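Long-range contacts in uncharacterized protein (Desulfovibrio piger, PDB 4LG3), which is of unknown function, belongs to the DUF4875 family and folds as an alpha/beta domain with a helix packed on a mixed beta sheet: residues 9-15 and 28-34; 90-94 and 118-123; 64-68 and 97-101. All coordinates share one frame; numbering follows the deposited sequence.

Contact 1 (9-15 and 28-34)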
ATOM      1  N   PHE A   9       7.006   7.758   8.090  1.00 46.70           N
ATOM      2  CA  PHE A   9       8.165   6.893   7.901  1.00 45.02           C
ATOM      3  C   PHE A   9       7.775   5.643   7.137  1.00 45.05           C
ATOM      4  O   PHE A   9       6.744   5.022   7.405  1.00 43.72           O
ATOM      5  CB  PHE A   9       8.826   6.516   9.211  1.00 47.84           C
ATOM      6  CG  PHE A   9       9.404   7.700   9.936  1.00 51.56           C
ATOM      7  CD1 PHE A   9      10.199   8.628   9.268  1.00 54.84           C
ATOM      8  CD2 PHE A   9       9.142   7.898  11.289  1.00 56.08           C
ATOM      9  CE1 PHE A   9      10.729   9.730   9.940  1.00 58.27           C
ATOM     10  CE2 PHE A   9       9.689   8.990  11.965  1.00 61.51           C
ATOM     11  CZ  PHE A   9      10.491   9.892  11.288  1.00 59.88           C
ATOM     12  N   PHE A  10       8.581   5.320   6.135  1.00 39.00           N
ATOM     13  CA  PHE A  10       8.316   4.156   5.319  1.00 38.27           C
ATOM     14  C   PHE A  10       9.600   3.389   5.066  1.00 41.65           C
ATOM     15  O   PHE A  10      10.696   3.875   5.319  1.00 40.45           O
ATOM     16  CB  PHE A  10       7.619   4.549   3.987  1.00 38.54           C
ATOM     17  CG  PHE A  10       8.494   5.304   3.003  1.00 38.57           C
ATOM     18  CD1 PHE A  10       9.364   4.622   2.152  1.00 39.15           C
ATOM     19  CD2 PHE A  10       8.432   6.689   2.915  1.00 37.09           C
ATOM     20  CE1 PHE A  10      10.206   5.319   1.290  1.00 38.37           C
ATOM     21  CE2 PHE A  10       9.244   7.381   2.025  1.00 38.36           C
ATOM     22  CZ  PHE A  10      10.131   6.696   1.223  1.00 36.01           C
ATOM     23  N   ALA A  11       9.442   2.173   4.577  1.00 38.41           N
ATOM     24  CA  ALA A  11      10.536   1.307   4.156  1.00 36.64           C
ATOM     25  C   ALA A  11      10.076   0.550   2.915  1.00 40.22           C
ATOM     26  O   ALA A  11       8.929   0.104   2.865  1.00 38.24           O
ATOM     27  CB  ALA A  11      10.921   0.350   5.263  1.00 37.69           C
ATOM     28  N   PRO A  12      10.912   0.443   1.871  1.00 39.22           N
ATOM     29  CA  PRO A  12      10.484  -0.353   0.698  1.00 38.84           C
ATOM     30  C   PRO A  12      10.452  -1.861   1.020  1.00 41.88           C
ATOM     31  O   PRO A  12      11.229  -2.330   1.863  1.00 39.93           O
ATOM     32  CB  PRO A  12      11.568  -0.040  -0.343  1.00 40.43           C
ATOM     33  CG  PRO A  12      12.807   0.247   0.478  1.00 44.32           C
ATOM     34  CD  PRO A  12      12.317   0.906   1.748  1.00 39.60           C
ATOM     35  N   THR A  13       9.567  -2.611   0.343  1.00 38.55           N
ATOM     36  CA  THR A  13       9.471  -4.071   0.489  1.00 39.23           C
ATOM     37  C   THR A  13       9.766  -4.724  -0.851  1.00 43.13           C
ATOM     38  O   THR A  13       9.984  -5.939  -0.924  1.00 44.27           O
ATOM     39  CB  THR A  13       8.070  -4.512   0.996  1.00 41.10           C
ATOM     40  OG1 THR A  13       7.088  -4.071   0.074  1.00 42.80           O
ATOM     41  CG2 THR A  13       7.753  -4.010   2.390  1.00 37.52           C
ATOM     42  N   LYS A  14       9.706  -3.917  -1.916  1.00 38.07           N
ATOM     43  CA  LYS A  14       9.902  -4.359  -3.287  1.00 39.11           C
ATOM     44  C   LYS A  14      10.237  -3.169  -4.172  1.00 41.91           C
ATOM     45  O   LYS A  14       9.594  -2.130  -4.067  1.00 40.38           O
ATOM     46  CB  LYS A  14       8.633  -5.086  -3.820  1.00 40.57           C
ATOM     47  CG  LYS A  14       8.873  -5.856  -5.101  1.00 40.17           C
ATOM     48  CD  LYS A  14       7.625  -6.546  -5.565  1.00 44.75           C
ATOM     49  CE  LYS A  14       7.877  -7.340  -6.817  1.00 44.71           C
ATOM     50  NZ  LYS A  14       6.750  -8.276  -7.048  1.00 73.09           N
ATOM     51  N   GLU A  15      11.216  -3.362  -5.077  1.00 38.37           N
ATOM     52  CA  GLU A  15      11.714  -2.367  -6.039  1.00 36.88           C
ATOM     53  C   GLU A  15      12.074  -3.054  -7.334  1.00 43.05           C
ATOM     54  O   GLU A  15      12.795  -4.059  -7.313  1.00 39.99           O
ATOM     55  CB  GLU A  15      12.965  -1.666  -5.495  1.00 37.40           C
ATOM     56  CG  GLU A  15      12.731  -0.673  -4.377  1.00 37.09           C
ATOM     57  CD  GLU A  15      14.009  -0.008  -3.899  1.00 46.53           C
ATOM     58  OE1 GLU A  15      15.010  -0.024  -4.648  1.00 44.81           O
ATOM     59  OE2 GLU A  15      14.011   0.535  -2.773  1.00 39.90           O
ATOM     60  N   ASN A  28       9.168   0.798 -10.233  1.00 38.95           N
ATOM     61  CA  ASN A  28       7.982   0.436  -9.439  1.00 38.17           C
ATOM     62  C   ASN A  28       8.416   0.030  -8.063  1.00 40.36           C
ATOM     63  O   ASN A  28       9.339  -0.782  -7.908  1.00 40.22           O
ATOM     64  CB  ASN A  28       7.155  -0.655 -10.109  1.00 38.80           C
ATOM     65  CG  ASN A  28       6.763  -0.312 -11.521  1.00 51.12           C
ATOM     66  OD1 ASN A  28       6.128   0.702 -11.776  1.00 41.92           O
ATOM     67  ND2 ASN A  28       7.165  -1.141 -12.470  1.00 52.52           N
ATOM     68  N   VAL A  29       7.784   0.646  -7.046  1.00 35.04           N
ATOM     69  CA  VAL A  29       8.153   0.404  -5.653  1.00 31.83           C
ATOM     70  C   VAL A  29       6.926   0.162  -4.787  1.00 36.63           C
ATOM     71  O   VAL A  29       5.934   0.888  -4.878  1.00 34.67           O
ATOM     72  CB  VAL A  29       9.010   1.601  -5.079  1.00 31.45           C
ATOM     73  CG1 VAL A  29       9.513   1.290  -3.671  1.00 28.93           C
ATOM     74  CG2 VAL A  29      10.185   1.949  -5.991  1.00 30.59           C
ATOM     75  N   ARG A  30       7.042  -0.826  -3.888  1.00 35.16           N
ATOM     76  CA  ARG A  30       6.058  -1.129  -2.835  1.00 33.38           C
ATOM     77  C   ARG A  30       6.677  -0.718  -1.529  1.00 38.59           C
ATOM     78  O   ARG A  30       7.824  -1.081  -1.245  1.00 39.22           O
ATOM     79  CB  ARG A  30       5.660  -2.598  -2.810  1.00 31.26           C
ATOM     80  CG  ARG A  30       5.088  -3.122  -4.120  1.00 32.77           C
ATOM     81  CD  ARG A  30       4.336  -4.412  -3.862  1.00 42.19           C
ATOM     82  NE  ARG A  30       2.986  -4.156  -3.342  1.00 46.35           N
ATOM     83  CZ  ARG A  30       1.879  -4.192  -4.076  1.00 51.17           C
ATOM     84  NH1 ARG A  30       1.938  -4.508  -5.362  1.00 36.42           N
ATOM     85  NH2 ARG A  30       0.701  -3.953  -3.521  1.00 38.62           N
ATOM     86  N   ILE A  31       5.947   0.077  -0.743  1.00 35.01           N
ATOM     87  CA  ILE A  31       6.440   0.561   0.537  1.00 34.17           C
ATOM     88  C   ILE A  31       5.453   0.174   1.628  1.00 39.79           C
ATOM     89  O   ILE A  31       4.307  -0.183   1.335  1.00 40.95           O
ATOM     90  CB  ILE A  31       6.742   2.104   0.512  1.00 36.37           C
ATOM     91  CG1 ILE A  31       5.495   2.950   0.227  1.00 34.53           C
ATOM     92  CG2 ILE A  31       7.934   2.443  -0.442  1.00 37.58           C
ATOM     93  CD1 ILE A  31       5.602   4.447   0.632  1.00 41.18           C
ATOM     94  N   VAL A  32       5.910   0.224   2.889  1.00 35.54           N
ATOM     95  CA  VAL A  32       5.083  -0.002   4.085  1.00 34.92           C
ATOM     96  C   VAL A  32       5.424   1.088   5.107  1.00 41.11           C
ATOM     97  O   VAL A  32       6.554   1.601   5.104  1.00 40.05           O
ATOM     98  CB  VAL A  32       5.198  -1.425   4.743  1.00 37.41           C
ATOM     99  CG1 VAL A  32       4.620  -2.519   3.855  1.00 36.74           C
ATOM    100  CG2 VAL A  32       6.633  -1.749   5.177  1.00 36.96           C
ATOM    101  N   LEU A  33       4.472   1.377   6.021  1.00 39.33           N
ATOM    102  CA  LEU A  33       4.689   2.299   7.120  1.00 40.02           C
ATOM    103  C   LEU A  33       5.466   1.603   8.208  1.00 45.07           C
ATOM    104  O   LEU A  33       5.157   0.451   8.543  1.00 46.13           O
ATOM    105  CB  LEU A  33       3.377   2.838   7.689  1.00 40.46           C
ATOM    106  CG  LEU A  33       2.506   3.678   6.781  1.00 43.93           C
ATOM    107  CD1 LEU A  33       1.282   4.140   7.535  1.00 44.71           C
ATOM    108  CD2 LEU A  33       3.285   4.860   6.156  1.00 42.06           C
ATOM    109  N   VAL A  34       6.463   2.294   8.771  1.00 40.12           N
ATOM    110  CA  VAL A  34       7.280   1.737   9.852  1.00 39.87           C
ATOM    111  C   VAL A  34       7.305   2.657  11.068  1.00 45.15           C
ATOM    112  O   VAL A  34       6.948   3.838  10.995  1.00 44.28           O
ATOM    113  CB  VAL A  34       8.730   1.389   9.413  1.00 42.51           C
ATOM    114  CG1 VAL A  34       8.730   0.324   8.316  1.00 41.55           C
ATOM    115  CG2 VAL A  34       9.509   2.636   8.987  1.00 41.36           C
TER
HETATM  116  O   HOH W   1       4.820   5.272   9.745  1.00 48.39           O
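Phe10 and Ile31 meet through their first torsions. Chi1 of 70° sets Phe10 CG between its backbone N and carbonyl carbon. Chi1 of 62° does the same for Ile31 CG1 and carries CD1 over the Phe10 ring. Ile31 CG2, anti to the carbonyl carbon, meets Phe10 CD1 at 3.7 Å. The delta methyl sits off-centre above the ring in a CH-pi contact, with Ile31 CD1 4.3 Å from the centroid of the Phe10 ring. Beside them Pro12 lies against the gamma methyls of Val29 and Ile31. Ala11 and Val32 share the other face. The Thr13 and Val32 side chains cross at about a right angle, and Thr13 CG2 touches both Val32 methyls, 3.8 Å from Val32 CG1. Ala11 CB touches Val34 CG1.

The backbones form an antiparallel ladder, part of the hairpin of strands 10-18 and 26-36. Ala11 and Val32 bond both ways, and Ala11 N to Val32 O measures 3.0 Å. Pro12 has no N-H to give, and it sits in a non-hydrogen-bonded pair with Ile31, where none is needed. Thr13 and Lys14 then both face Arg30, which is a classic beta bulge. Arg30 O takes a nearly straight bond from Thr13 N at 2.8 Å and a weak one from Lys14 N at 3.5 Å. The bulge is closed by Arg30 N donating to Lys14 O at 2.9 Å. At the other end one water donates to both Phe9 O and Val34 O and links the two strands.

Side chains of Phe10, Pro12, Val29 and Ile31 also touch helix 53-71. Glu15 bonds to Tyr27 and Tyr67. Lys14 NZ lies 6.3 Å from Arg30 NH1, a like charge that the Arg30 salt bridge to Asp81 may offset. The chemistry implies a hairpin joined by main-chain bonds and apolar packing.

Contact 2 (90-94 and 118-123)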
ATOM      1  N   LYS A  90      -2.466  -8.440   2.975  1.00 42.02           N
ATOM      2  CA  LYS A  90      -2.299  -6.983   3.060  1.00 41.66           C
ATOM      3  C   LYS A  90      -3.161  -6.343   2.012  1.00 44.00           C
ATOM      4  O   LYS A  90      -3.651  -7.049   1.121  1.00 41.77           O
ATOM      5  CB  LYS A  90      -0.806  -6.574   2.849  1.00 42.36           C
ATOM      6  CG  LYS A  90      -0.333  -6.831   1.425  1.00 32.91           C
ATOM      7  CD  LYS A  90       1.167  -6.849   1.218  1.00 40.87           C
ATOM      8  CE  LYS A  90       1.433  -7.069  -0.252  1.00 36.21           C
ATOM      9  NZ  LYS A  90       2.853  -7.302  -0.506  1.00 44.78           N
ATOM     10  N   THR A  91      -3.347  -5.002   2.111  1.00 40.34           N
ATOM     11  CA  THR A  91      -4.133  -4.211   1.158  1.00 38.50           C
ATOM     12  C   THR A  91      -3.428  -2.896   0.872  1.00 38.63           C
ATOM     13  O   THR A  91      -2.527  -2.513   1.587  1.00 36.06           O
ATOM     14  CB  THR A  91      -5.586  -3.957   1.651  1.00 42.91           C
ATOM     15  OG1 THR A  91      -5.573  -3.258   2.897  1.00 40.55           O
ATOM     16  CG2 THR A  91      -6.431  -5.214   1.716  1.00 37.90           C
ATOM     17  N   VAL A  92      -3.875  -2.201  -0.159  1.00 37.23           N
ATOM     18  CA  VAL A  92      -3.379  -0.908  -0.622  1.00 36.61           C
ATOM     19  C   VAL A  92      -3.971   0.198   0.232  1.00 40.97           C
ATOM     20  O   VAL A  92      -5.192   0.314   0.323  1.00 41.50           O
ATOM     21  CB  VAL A  92      -3.729  -0.690  -2.128  1.00 38.50           C
ATOM     22  CG1 VAL A  92      -3.284   0.678  -2.624  1.00 37.16           C
ATOM     23  CG2 VAL A  92      -3.126  -1.789  -2.973  1.00 37.00           C
ATOM     24  N   LEU A  93      -3.093   1.022   0.816  1.00 37.52           N
ATOM     25  CA  LEU A  93      -3.456   2.207   1.583  1.00 36.96           C
ATOM     26  C   LEU A  93      -3.346   3.488   0.722  1.00 41.83           C
ATOM     27  O   LEU A  93      -4.072   4.446   0.959  1.00 43.58           O
ATOM     28  CB  LEU A  93      -2.571   2.343   2.829  1.00 35.64           C
ATOM     29  CG  LEU A  93      -2.713   1.296   3.932  1.00 38.58           C
ATOM     30  CD1 LEU A  93      -1.926   1.713   5.154  1.00 37.01           C
ATOM     31  CD2 LEU A  93      -4.205   1.025   4.297  1.00 40.55           C
ATOM     32  N   ALA A  94      -2.449   3.502  -0.277  1.00 36.63           N
ATOM     33  CA  ALA A  94      -2.218   4.666  -1.125  1.00 36.51           C
ATOM     34  C   ALA A  94      -1.385   4.302  -2.322  1.00 39.55           C
ATOM     35  O   ALA A  94      -0.567   3.380  -2.241  1.00 39.07           O
ATOM     36  CB  ALA A  94      -1.494   5.773  -0.322  1.00 38.02           C
ATOM     37  N   ALA A 118      -5.711   7.116  -2.043  1.00 40.25           N
ATOM     38  CA  ALA A 118      -5.429   7.010  -0.616  1.00 41.16           C
ATOM     39  C   ALA A 118      -6.699   6.603   0.104  1.00 48.46           C
ATOM     40  O   ALA A 118      -7.790   7.032  -0.283  1.00 50.80           O
ATOM     41  CB  ALA A 118      -4.875   8.319  -0.057  1.00 42.49           C
ATOM     42  N   THR A 119      -6.569   5.724   1.099  1.00 44.95           N
ATOM     43  CA  THR A 119      -7.703   5.280   1.912  1.00 45.46           C
ATOM     44  C   THR A 119      -8.051   6.433   2.887  1.00 51.75           C
ATOM     45  O   THR A 119      -7.161   7.221   3.229  1.00 50.80           O
ATOM     46  CB  THR A 119      -7.365   3.966   2.647  1.00 46.03           C
ATOM     47  OG1 THR A 119      -6.128   4.114   3.331  1.00 44.10           O
ATOM     48  CG2 THR A 119      -7.315   2.763   1.741  1.00 43.43           C
ATOM     49  N   PRO A 120      -9.298   6.549   3.398  1.00 50.64           N
ATOM     50  CA  PRO A 120      -9.593   7.673   4.331  1.00 51.36           C
ATOM     51  C   PRO A 120      -8.793   7.627   5.641  1.00 55.26           C
ATOM     52  O   PRO A 120      -8.709   8.636   6.328  1.00 57.46           O
ATOM     53  CB  PRO A 120     -11.098   7.556   4.588  1.00 54.51           C
ATOM     54  CG  PRO A 120     -11.493   6.190   4.124  1.00 58.06           C
ATOM     55  CD  PRO A 120     -10.505   5.750   3.089  1.00 51.87           C
ATOM     56  N   ARG A 121      -8.193   6.471   5.969  1.00 51.48           N
ATOM     57  CA  ARG A 121      -7.372   6.198   7.173  1.00 50.80           C
ATOM     58  C   ARG A 121      -6.551   4.934   6.991  1.00 53.51           C
ATOM     59  O   ARG A 121      -6.831   4.156   6.071  1.00 53.98           O
ATOM     60  CB  ARG A 121      -8.276   6.020   8.412  1.00 50.90           C
ATOM     61  CG  ARG A 121      -9.302   4.882   8.285  1.00 57.28           C
ATOM     62  CD  ARG A 121      -9.828   4.440   9.636  1.00 58.89           C
ATOM     63  NE  ARG A 121     -10.827   3.374   9.537  1.00 58.17           N
ATOM     64  CZ  ARG A 121     -10.578   2.079   9.716  1.00 62.17           C
ATOM     65  NH1 ARG A 121      -9.351   1.662   9.997  1.00 44.82           N
ATOM     66  NH2 ARG A 121     -11.556   1.193   9.630  1.00 50.06           N
ATOM     67  N   GLY A 122      -5.609   4.697   7.903  1.00 48.32           N
ATOM     68  CA  GLY A 122      -4.857   3.447   7.954  1.00 46.33           C
ATOM     69  C   GLY A 122      -5.643   2.401   8.729  1.00 49.51           C
ATOM     70  O   GLY A 122      -6.821   2.608   9.024  1.00 52.07           O
ATOM     71  N   LEU A 123      -5.017   1.288   9.109  1.00 44.33           N
ATOM     72  CA  LEU A 123      -5.765   0.212   9.778  1.00 44.07           C
ATOM     73  C   LEU A 123      -5.385   0.025  11.242  1.00 50.37           C
ATOM     74  O   LEU A 123      -4.273   0.357  11.656  1.00 50.13           O
ATOM     75  CB  LEU A 123      -5.580  -1.134   9.017  1.00 42.70           C
ATOM     76  CG  LEU A 123      -5.749  -1.152   7.460  1.00 45.08           C
ATOM     77  CD1 LEU A 123      -5.706  -2.561   6.933  1.00 45.06           C
ATOM     78  CD2 LEU A 123      -7.065  -0.497   6.999  1.00 44.01           C
TER
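Thr119 and Leu93 meet at a flat peptide group, where Thr119 N donates to Leu93 O at 2.8 Å. The other flat group is the Arg121 guanidinium, whose NH1 bonds to Gly122 O in the plane of that carbonyl, while the oxygen is tilted from the guanidinium plane. Arg121 NH1 also forms a salt bridge with Glu127.

The Thr119 hydroxyl lies between two carbonyl oxygens. Chi1 of 51° sets OG1 between the backbone N and the carbonyl carbon of Thr119, and this turns it to both. Thr119 OG1 is 3.2 Å from Leu93 O and 2.8 Å from Arg121 O, and its single proton could go to either. Thr119 CG2, anti to the carbonyl carbon, rests 3.5 Å from Val92 O. Leu93 reaches across with CD2, which lies 3.8 Å from Thr119 OG1 and 4.1 Å from Leu123 CG. Ala94 and Ala118 form a non-hydrogen-bonded antiparallel pair, with their CB atoms 4.2 Å apart. At the far end Leu123 CD1 comes to the Thr91 hydroxyl, which bonds to Gln131.

The contact is buried where strand 92-98 meets the end of strand 113-118. Leu93 and Ala94 both face Leu80 of strand 75-81 in a classic beta bulge. Thr119 and Ala94 touch helix 53-71, and Leu123 packs on helix 125-137, which the loop then enters.

Contact 3 (64-68 and 97-101); sequences ARYYA and TYAPD. With SO4 (sulfate ion), chain D.
The 64-68 turn of helix 53-71 passes over the end of strand 92-98, with Ala64 CA 6.1 Å from Tyr98 CA. The Tyr98 side chain carries most of the contact. Its CG is anti to the backbone N, chi1 -178°, and this sends the ring up along the helix surface. Tyr98 CB touches Ala64 CB at 3.7 Å. Further along, Ala68 CB approaches the ring obliquely, 3.9 Å from Tyr98 CD2. Pro100 follows in the loop and lays its CD over the centre of one face of the Tyr98 ring, 3.8 Å above the plane. Pro100 CG also touches Ala68 CB.

Arg65 crosses Tyr98 at about a right angle. Its aliphatic part makes direct contact, with Arg65 CG 4.0 Å from Tyr98 CE2. The chain is extended from CG to NE, and the guanidinium plane is turned 66° from the ring plane. The cation-pi geometry between them is long and gives at most a weak attraction.

Both residues instead hold the same sulfate ion, which lies at the edge of the guanidinium with its sulfur in the plane. Tyr98 OH donates to sulfate O2 at 2.7 Å, and that oxygen also lies in the plane of the Tyr98 ring. Arg65 NH1 gives weak bonds to sulfate O1 at 3.0 Å and to sulfate O3 at 3.1 Å, while NH2 adds a weaker one to O3. Trp113 NE1 also bonds to the sulfate, and the Trp113 ring is stacked with Tyr98.

The sulfate probably comes from the crystallisation liquor. One positive charge, a phenol and an indole N-H converge on this surface spot. The site could suit an anion, but whether it binds one in the cell is not established.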
ATOM      1  N   ALA A  64       7.766   8.795  -4.161  1.00 41.20           N
ATOM      2  CA  ALA A  64       7.848   8.964  -5.633  1.00 41.38           C
ATOM      3  C   ALA A  64       8.967   9.946  -6.020  1.00 45.61           C
ATOM      4  O   ALA A  64       9.794   9.615  -6.857  1.00 46.80           O
ATOM      5  CB  ALA A  64       6.510   9.427  -6.203  1.00 41.90           C
ATOM      6  N   ARG A  65       9.011  11.109  -5.370  1.00 41.26           N
ATOM      7  CA  ARG A  65      10.007  12.157  -5.554  1.00 41.73           C
ATOM      8  C   ARG A  65      11.405  11.666  -5.214  1.00 44.11           C
ATOM      9  O   ARG A  65      12.332  11.925  -5.984  1.00 45.50           O
ATOM     10  CB  ARG A  65       9.664  13.364  -4.699  1.00 41.41           C
ATOM     11  CG  ARG A  65       8.406  14.062  -5.148  1.00 47.81           C
ATOM     12  CD  ARG A  65       8.399  15.439  -4.537  1.00 58.27           C
ATOM     13  NE  ARG A  65       7.078  16.061  -4.551  1.00 52.66           N
ATOM     14  CZ  ARG A  65       6.634  16.826  -5.532  1.00 63.30           C
ATOM     15  NH1 ARG A  65       7.385  17.044  -6.603  1.00 59.29           N
ATOM     16  NH2 ARG A  65       5.437  17.377  -5.456  1.00 58.19           N
ATOM     17  N   TYR A  66      11.538  10.896  -4.129  1.00 39.25           N
ATOM     18  CA  TYR A  66      12.801  10.301  -3.686  1.00 39.49           C
ATOM     19  C   TYR A  66      13.356   9.332  -4.735  1.00 43.51           C
ATOM     20  O   TYR A  66      14.491   9.494  -5.157  1.00 45.72           O
ATOM     21  CB  TYR A  66      12.667   9.585  -2.307  1.00 40.50           C
ATOM     22  CG  TYR A  66      13.858   8.684  -1.994  1.00 42.24           C
ATOM     23  CD1 TYR A  66      15.131   9.223  -1.767  1.00 45.36           C
ATOM     24  CD2 TYR A  66      13.735   7.293  -2.033  1.00 40.54           C
ATOM     25  CE1 TYR A  66      16.245   8.398  -1.586  1.00 44.19           C
ATOM     26  CE2 TYR A  66      14.838   6.465  -1.847  1.00 41.47           C
ATOM     27  CZ  TYR A  66      16.092   7.020  -1.635  1.00 50.64           C
ATOM     28  OH  TYR A  66      17.168   6.188  -1.454  1.00 52.25           O
ATOM     29  N   TYR A  67      12.558   8.364  -5.174  1.00 38.43           N
ATOM     30  CA  TYR A  67      12.983   7.353  -6.121  1.00 38.29           C
ATOM     31  C   TYR A  67      13.272   7.913  -7.498  1.00 46.56           C
ATOM     32  O   TYR A  67      14.187   7.411  -8.151  1.00 47.75           O
ATOM     33  CB  TYR A  67      11.978   6.192  -6.185  1.00 37.50           C
ATOM     34  CG  TYR A  67      12.146   5.252  -5.014  1.00 38.74           C
ATOM     35  CD1 TYR A  67      13.228   4.371  -4.951  1.00 40.54           C
ATOM     36  CD2 TYR A  67      11.260   5.278  -3.942  1.00 39.12           C
ATOM     37  CE1 TYR A  67      13.398   3.517  -3.864  1.00 40.69           C
ATOM     38  CE2 TYR A  67      11.450   4.462  -2.828  1.00 39.48           C
ATOM     39  CZ  TYR A  67      12.500   3.559  -2.811  1.00 45.66           C
ATOM     40  OH  TYR A  67      12.631   2.683  -1.771  1.00 42.69           O
ATOM     41  N   ALA A  68      12.545   8.951  -7.933  1.00 45.09           N
ATOM     42  CA  ALA A  68      12.777   9.596  -9.231  1.00 45.46           C
ATOM     43  C   ALA A  68      14.204  10.191  -9.260  1.00 50.44           C
ATOM     44  O   ALA A  68      14.958   9.944 -10.193  1.00 49.76           O
ATOM     45  CB  ALA A  68      11.720  10.665  -9.476  1.00 46.46           C
ATOM     46  N   THR A  97       1.744   7.767  -9.126  1.00 40.08           N
ATOM     47  CA  THR A  97       2.663   7.647 -10.243  1.00 38.77           C
ATOM     48  C   THR A  97       3.146   9.083 -10.573  1.00 42.81           C
ATOM     49  O   THR A  97       2.354  10.005 -10.704  1.00 42.41           O
ATOM     50  CB  THR A  97       2.043   6.871 -11.408  1.00 47.45           C
ATOM     51  OG1 THR A  97       1.715   5.531 -10.961  1.00 50.78           O
ATOM     52  CG2 THR A  97       2.983   6.798 -12.607  1.00 45.34           C
ATOM     53  N   TYR A  98       4.451   9.238 -10.667  1.00 39.98           N
ATOM     54  CA  TYR A  98       5.169  10.479 -10.903  1.00 39.99           C
ATOM     55  C   TYR A  98       6.056  10.401 -12.141  1.00 44.72           C
ATOM     56  O   TYR A  98       6.898   9.501 -12.243  1.00 46.30           O
ATOM     57  CB  TYR A  98       6.031  10.771  -9.668  1.00 39.97           C
ATOM     58  CG  TYR A  98       6.840  12.057  -9.699  1.00 42.39           C
ATOM     59  CD1 TYR A  98       6.302  13.236 -10.224  1.00 45.01           C
ATOM     60  CD2 TYR A  98       8.101  12.121  -9.107  1.00 42.20           C
ATOM     61  CE1 TYR A  98       7.013  14.434 -10.187  1.00 46.41           C
ATOM     62  CE2 TYR A  98       8.823  13.316  -9.066  1.00 44.11           C
ATOM     63  CZ  TYR A  98       8.280  14.466  -9.625  1.00 53.81           C
ATOM     64  OH  TYR A  98       8.964  15.654  -9.591  1.00 56.83           O
ATOM     65  N   ALA A  99       5.858  11.344 -13.074  1.00 41.11           N
ATOM     66  CA  ALA A  99       6.629  11.530 -14.309  1.00 41.26           C
ATOM     67  C   ALA A  99       7.178  12.969 -14.289  1.00 48.17           C
ATOM     68  O   ALA A  99       6.502  13.876 -14.779  1.00 49.33           O
ATOM     69  CB  ALA A  99       5.757  11.272 -15.524  1.00 41.85           C
ATOM     70  N   PRO A 100       8.362  13.205 -13.649  1.00 44.11           N
ATOM     71  CA  PRO A 100       8.876  14.586 -13.502  1.00 46.19           C
ATOM     72  C   PRO A 100       8.858  15.463 -14.767  1.00 54.12           C
ATOM     73  O   PRO A 100       8.629  16.661 -14.648  1.00 56.36           O
ATOM     74  CB  PRO A 100      10.328  14.393 -13.015  1.00 46.64           C
ATOM     75  CG  PRO A 100      10.372  13.064 -12.415  1.00 48.05           C
ATOM     76  CD  PRO A 100       9.237  12.232 -12.961  1.00 43.50           C
ATOM     77  N   ASP A 101       9.095  14.886 -15.952  1.00 51.50           N
ATOM     78  CA  ASP A 101       9.139  15.640 -17.210  1.00 53.79           C
ATOM     79  C   ASP A 101       7.718  15.951 -17.799  1.00 59.69           C
ATOM     80  O   ASP A 101       7.626  16.589 -18.849  1.00 63.54           O
ATOM     81  CB  ASP A 101      10.026  14.917 -18.260  1.00 55.27           C
ATOM     82  CG  ASP A 101       9.478  13.627 -18.874  1.00 56.71           C
ATOM     83  OD1 ASP A 101       8.370  13.198 -18.482  1.00 52.90           O
ATOM     84  OD2 ASP A 101      10.181  13.031 -19.714  1.00 62.68           O
TER
HETATM   85  S   SO4 D 301       6.454  18.653  -9.474  1.00 92.42           S
HETATM   86  O1  SO4 D 301       7.232  19.422  -8.492  1.00 93.95           O
HETATM   87  O2  SO4 D 301       7.360  17.731 -10.164  1.00 91.99           O
HETATM   88  O3  SO4 D 301       5.361  17.940  -8.783  1.00 90.94           O
HETATM   89  O4  SO4 D 301       5.870  19.566 -10.459  1.00 93.50           O

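All three contacts reach the same mixed sheet, and helix 53-71 packs across it. Contact 1 comes first along the chain and closes before the others open. Contacts 2 and 3 then cross, their segments alternating, and both use strand 92-98 at its two ends. The centres of contacts 1 and 2 are about 14 Å apart, those of 1 and 3 about 15 Å, and those of 2 and 3 about 21 Å. Tyr67, in the helix segment of contact 3, reaches Pro12, Glu15 and Val29 of contact 1. Contacts 1 and 2 approach where the like charges of Arg30 and Lys90 come close. The shared sheet and helix 53-71 tie the three together.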